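Side-chain contacts in manganese lipoxygenase (PDB 5FX8), which oxygenates linoleic and alpha-linolenic acids to 11S- and 13R-hydroperoxy fatty acids, using a catalytic manganese ion: residues Phe70-Ser75 with Gly445-Arg450; Glu117-Ile122 with Gln528-Val533. All blocks are in the same frame, centred on the assembly; numbering follows the deposited sequence.

Contact 1 of 2, residues Phe70-Ser75 with Gly445-Arg450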
# COMPACT_ATOMS: atom_id res chain seq x y z
N PHE A 70 3.30 -15.86 23.66
CA PHE A 70 3.57 -15.41 22.29
C PHE A 70 4.65 -16.31 21.71
O PHE A 70 5.83 -16.16 22.02
CB PHE A 70 3.96 -13.97 22.31
CG PHE A 70 4.20 -13.36 20.98
CD1 PHE A 70 5.42 -13.52 20.33
CD2 PHE A 70 3.26 -12.52 20.43
CE1 PHE A 70 5.65 -12.89 19.11
CE2 PHE A 70 3.48 -11.90 19.22
CZ PHE A 70 4.68 -12.09 18.56
N LEU A 71 4.25 -17.26 20.87
CA LEU A 71 5.08 -18.38 20.47
C LEU A 71 5.37 -18.32 18.98
O LEU A 71 4.65 -17.69 18.21
CB LEU A 71 4.40 -19.72 20.80
CG LEU A 71 3.88 -19.87 22.24
CD1 LEU A 71 3.13 -21.15 22.43
CD2 LEU A 71 4.99 -19.87 23.21
N TYR A 72 6.46 -18.97 18.60
CA TYR A 72 6.80 -19.11 17.20
C TYR A 72 5.96 -20.23 16.61
O TYR A 72 6.05 -21.37 17.05
CB TYR A 72 8.28 -19.43 17.02
CG TYR A 72 9.20 -18.37 17.49
CD1 TYR A 72 9.15 -17.10 16.97
CD2 TYR A 72 10.14 -18.64 18.46
CE1 TYR A 72 9.99 -16.13 17.41
CE2 TYR A 72 10.97 -17.69 18.89
CZ TYR A 72 10.89 -16.44 18.36
OH TYR A 72 11.74 -15.49 18.81
N GLY A 73 5.17 -19.90 15.59
CA GLY A 73 4.34 -20.88 14.93
C GLY A 73 4.84 -21.18 13.53
O GLY A 73 5.77 -20.55 13.04
N PRO A 74 4.21 -22.13 12.85
CA PRO A 74 4.63 -22.44 11.49
C PRO A 74 4.49 -21.23 10.58
O PRO A 74 3.68 -20.34 10.83
CB PRO A 74 3.69 -23.56 11.07
CG PRO A 74 3.16 -24.08 12.33
CD PRO A 74 3.04 -22.94 13.23
N SER A 75 5.30 -21.23 9.54
CA SER A 75 5.22 -20.22 8.51
C SER A 75 3.90 -20.34 7.77
O SER A 75 3.48 -21.42 7.37
CB SER A 75 6.41 -20.39 7.56
OG SER A 75 6.40 -19.48 6.48
N GLY A 445 18.96 -17.30 17.26
CA GLY A 445 18.75 -18.65 17.70
C GLY A 445 17.37 -19.19 17.44
O GLY A 445 17.08 -19.72 16.37
N PRO A 446 16.48 -19.08 18.43
CA PRO A 446 15.15 -19.70 18.29
C PRO A 446 14.32 -19.14 17.15
O PRO A 446 13.65 -19.91 16.46
CB PRO A 446 14.48 -19.41 19.63
CG PRO A 446 15.53 -19.04 20.53
CD PRO A 446 16.70 -18.53 19.76
N ALA A 447 14.33 -17.83 16.96
CA ALA A 447 13.56 -17.23 15.88
C ALA A 447 14.08 -17.63 14.51
O ALA A 447 13.32 -17.56 13.54
CB ALA A 447 13.56 -15.71 16.02
N GLN A 448 15.35 -18.03 14.42
CA GLN A 448 15.99 -18.49 13.19
C GLN A 448 16.02 -17.43 12.11
O GLN A 448 15.76 -17.72 10.95
CB GLN A 448 15.33 -19.76 12.64
CG GLN A 448 15.44 -20.99 13.52
CD GLN A 448 14.74 -22.22 12.92
OE1 GLN A 448 14.17 -22.18 11.82
NE2 GLN A 448 14.79 -23.31 13.65
N VAL A 449 16.33 -16.20 12.49
CA VAL A 449 16.52 -15.12 11.52
C VAL A 449 17.84 -15.30 10.79
O VAL A 449 18.88 -15.56 11.41
CB VAL A 449 16.46 -13.77 12.24
CG1 VAL A 449 16.66 -12.66 11.26
CG2 VAL A 449 15.14 -13.59 12.99
N ARG A 450 17.82 -15.16 9.47
CA ARG A 450 19.01 -15.22 8.64
C ARG A 450 19.75 -13.89 8.56
O ARG A 450 19.14 -12.85 8.34
CB ARG A 450 18.66 -15.64 7.21
CG ARG A 450 18.78 -17.10 6.96
CD ARG A 450 18.63 -17.44 5.52
NE ARG A 450 17.99 -18.74 5.41
CZ ARG A 450 17.33 -19.12 4.34
NH1 ARG A 450 17.23 -18.28 3.32
NH2 ARG A 450 16.76 -20.31 4.28

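Contact 2 of 2, residues Glu117-Ile122 with Gln528-Val533. With NAG (2-acetamido-2-deoxy-beta-D-glucopyranose), chain K.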
# COMPACT_ATOMS: atom_id res chain seq x y z
N GLU A 117 -17.55 2.37 -12.85
CA GLU A 117 -17.66 3.52 -13.74
C GLU A 117 -16.73 3.38 -14.94
O GLU A 117 -17.14 3.60 -16.08
CB GLU A 117 -17.36 4.81 -12.98
CG GLU A 117 -18.38 5.18 -11.88
CD GLU A 117 -17.83 6.21 -10.87
OE1 GLU A 117 -16.70 6.70 -11.08
OE2 GLU A 117 -18.50 6.52 -9.85
N THR A 118 -15.49 2.98 -14.68
CA THR A 118 -14.53 2.80 -15.76
C THR A 118 -15.07 1.84 -16.81
O THR A 118 -14.98 2.10 -18.02
CB THR A 118 -13.21 2.29 -15.19
OG1 THR A 118 -12.74 3.19 -14.19
CG2 THR A 118 -12.19 2.14 -16.28
N PHE A 119 -15.63 0.71 -16.36
CA PHE A 119 -16.12 -0.28 -17.31
C PHE A 119 -17.31 0.24 -18.09
O PHE A 119 -17.45 -0.04 -19.29
CB PHE A 119 -16.48 -1.57 -16.58
CG PHE A 119 -16.81 -2.73 -17.49
CD1 PHE A 119 -15.89 -3.21 -18.40
CD2 PHE A 119 -18.05 -3.36 -17.40
CE1 PHE A 119 -16.19 -4.29 -19.21
CE2 PHE A 119 -18.34 -4.43 -18.21
CZ PHE A 119 -17.41 -4.89 -19.11
N ALA A 120 -18.19 1.00 -17.44
CA ALA A 120 -19.30 1.57 -18.18
C ALA A 120 -18.78 2.49 -19.28
O ALA A 120 -19.27 2.44 -20.41
CB ALA A 120 -20.23 2.31 -17.22
N ASP A 121 -17.76 3.29 -18.98
CA ASP A 121 -17.19 4.18 -19.98
C ASP A 121 -16.57 3.41 -21.15
O ASP A 121 -16.85 3.68 -22.32
CB ASP A 121 -16.17 5.09 -19.32
CG ASP A 121 -15.58 6.09 -20.27
OD1 ASP A 121 -16.26 7.09 -20.56
OD2 ASP A 121 -14.44 5.88 -20.72
N ILE A 122 -15.69 2.45 -20.84
CA ILE A 122 -15.05 1.69 -21.90
C ILE A 122 -16.09 1.00 -22.77
O ILE A 122 -16.06 1.10 -24.00
CB ILE A 122 -14.06 0.68 -21.30
CG1 ILE A 122 -12.94 1.41 -20.57
CG2 ILE A 122 -13.49 -0.18 -22.36
CD1 ILE A 122 -11.91 0.48 -20.04
N GLN A 528 -11.50 -7.80 -18.00
CA GLN A 528 -10.34 -8.31 -17.31
C GLN A 528 -9.36 -7.19 -16.99
O GLN A 528 -8.74 -7.20 -15.93
CB GLN A 528 -9.69 -9.40 -18.17
CG GLN A 528 -10.64 -10.51 -18.49
CD GLN A 528 -10.15 -11.46 -19.55
OE1 GLN A 528 -9.55 -11.05 -20.54
NE2 GLN A 528 -10.43 -12.73 -19.36
N ALA A 529 -9.24 -6.22 -17.90
CA ALA A 529 -8.36 -5.08 -17.71
C ALA A 529 -8.85 -4.19 -16.59
O ALA A 529 -8.06 -3.73 -15.75
CB ALA A 529 -8.27 -4.28 -19.00
N VAL A 530 -10.16 -3.92 -16.56
CA VAL A 530 -10.72 -3.18 -15.44
C VAL A 530 -10.51 -3.95 -14.15
O VAL A 530 -10.33 -3.35 -13.08
CB VAL A 530 -12.21 -2.89 -15.70
CG1 VAL A 530 -12.84 -2.22 -14.53
CG2 VAL A 530 -12.34 -1.99 -16.88
N GLU A 531 -10.50 -5.27 -14.22
CA GLU A 531 -10.39 -6.05 -13.00
C GLU A 531 -8.96 -6.05 -12.49
O GLU A 531 -8.72 -6.10 -11.27
CB GLU A 531 -10.91 -7.46 -13.25
CG GLU A 531 -11.91 -7.97 -12.24
CD GLU A 531 -13.04 -6.99 -11.95
OE1 GLU A 531 -14.02 -6.97 -12.72
OE2 GLU A 531 -12.95 -6.25 -10.93
N GLN A 532 -8.00 -5.99 -13.41
CA GLN A 532 -6.61 -5.84 -13.01
C GLN A 532 -6.40 -4.47 -12.38
O GLN A 532 -5.94 -4.36 -11.23
CB GLN A 532 -5.68 -6.07 -14.19
CG GLN A 532 -4.33 -5.41 -14.01
CD GLN A 532 -3.21 -5.94 -14.90
OE1 GLN A 532 -3.33 -6.96 -15.57
NE2 GLN A 532 -2.11 -5.23 -14.91
N VAL A 533 -6.83 -3.41 -13.06
CA VAL A 533 -6.63 -2.10 -12.47
C VAL A 533 -7.37 -1.99 -11.14
O VAL A 533 -6.91 -1.31 -10.23
CB VAL A 533 -7.01 -0.98 -13.46
CG1 VAL A 533 -6.71 0.35 -12.86
CG2 VAL A 533 -6.20 -1.11 -14.67
C1 NAG K . -18.48 -3.52 -9.77
C2 NAG K . -17.36 -4.37 -10.28
C3 NAG K . -17.55 -5.81 -9.85
C4 NAG K . -17.69 -5.87 -8.34
C5 NAG K . -18.83 -4.97 -7.92
C6 NAG K . -18.99 -4.88 -6.43
C7 NAG K . -16.16 -4.16 -12.41
C8 NAG K . -16.30 -4.04 -13.89
N2 NAG K . -17.30 -4.27 -11.73
O3 NAG K . -16.42 -6.59 -10.21
O4 NAG K . -17.92 -7.21 -7.92
O5 NAG K . -18.57 -3.64 -8.38
O6 NAG K . -20.02 -3.94 -6.15
O7 NAG K . -15.08 -4.18 -11.87

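Contact 1 of 2, residues Phe70-Ser75 with Gly445-Arg450
Tyr72 lays one face of its ring against Ala447, while Pro446 meets the same ring obliquely at its CE2 side. The tyrosine stands on the short strand 71-73, and its partners sit in the loop that leaves helix 434-444. With CG opposite the carbonyl carbon and beside the backbone N (chi1 -63°), the phenol swings across toward that loop.

Ala447 CA makes a CH-pi contact: it lies 4.1 Å from the centroid of the Tyr72 ring, 24° off the ring normal. It is displaced toward the hydroxyl end of the phenol, with Ala447 CA 3.7 Å from Tyr72 CZ. The methyl group carries the contact further along: Ala447 CB comes nearest to Tyr72 OH, at 3.3 Å, and next to CZ. Pro446 adds a ring methylene, its CB 4.0 Å from Tyr72 CE2. Two successive residues of the turn thus contact the outer part of one aromatic ring.

No hydrogen bond joins the two segments. The polar end of the phenol is used just beyond them, where Tyr72 OH is hydrogen-bonded to Glu442 OE2 on helix 434-444, a few residues upstream of the loop. Helix 268-305 packs against both, its Ala303 touching Tyr72 and Ala447.

The chemistry therefore divides the tyrosine in two. Its ring packs on the loop by apolar and CH-pi contacts, whereas its hydroxyl is tied to the preceding helix by a bond that probably helps to hold the ring against Ala447.

Contact 2 of 2, residues Glu117-Ile122 with Gln528-Val533
The Phe119 ring is approached obliquely by two methyl groups: CG2 of Val530 from the facing helix, and C8, the acetamide methyl of an N-acetylglucosamine. The frame is an antiparallel helix pair, in which helix 117-122 and helix 528-533 approach to 9.9 Å between axes with 153° between their directions.

Val530 CG2 lies 4.0 Å from Phe119 CD1 and from Ile122 CD1 alike, with Thr118 CG2 somewhat farther off, so three side chains of helix 86-124 gather round one methyl. The Phe119 and Val530 side chains cross at about a right angle; Thr118 and Ile122 instead run past the valine in opposite directions. With CG2 anti to the backbone N, Thr118 turns its methyl to Val530, while its OG1 is hydrogen-bonded to Glu114 O.

The sugar is part of the protein's own glycosylation and is hydrogen-bonded to Tyr112 OH of the second subunit. The Glu531 carboxylate comes close to its acetamide, OE1 and OE2 each 3.1 Å from NAG O7. Val530 CG1, anti to the backbone N (chi1 176°), turns to the acetamide and stands 4.0 Å from NAG C8, the same methyl that lies 3.7 Å from Phe119 CB.

Overall arrangement
Contacts 1 and 2 do not touch: their centres are 43 Å apart and their nearest atoms about 26 Å. Helix 86-124 bridges much of that gap. Near its start, Leu88 and Ile92 pack on Phe70 beside contact 1, and close to its end it supplies residues 117-122 to contact 2. Neither contact belongs to the manganese site of His290, His294, His478, Asn482 and Val618. Contact 1 packs on helix 268-305, which carries His290 and His294; residues 445-450 lie in the loop that leads on to helix 460-481, which carries His478. Contact 2 instead lies beside a surface glycan and the second subunit.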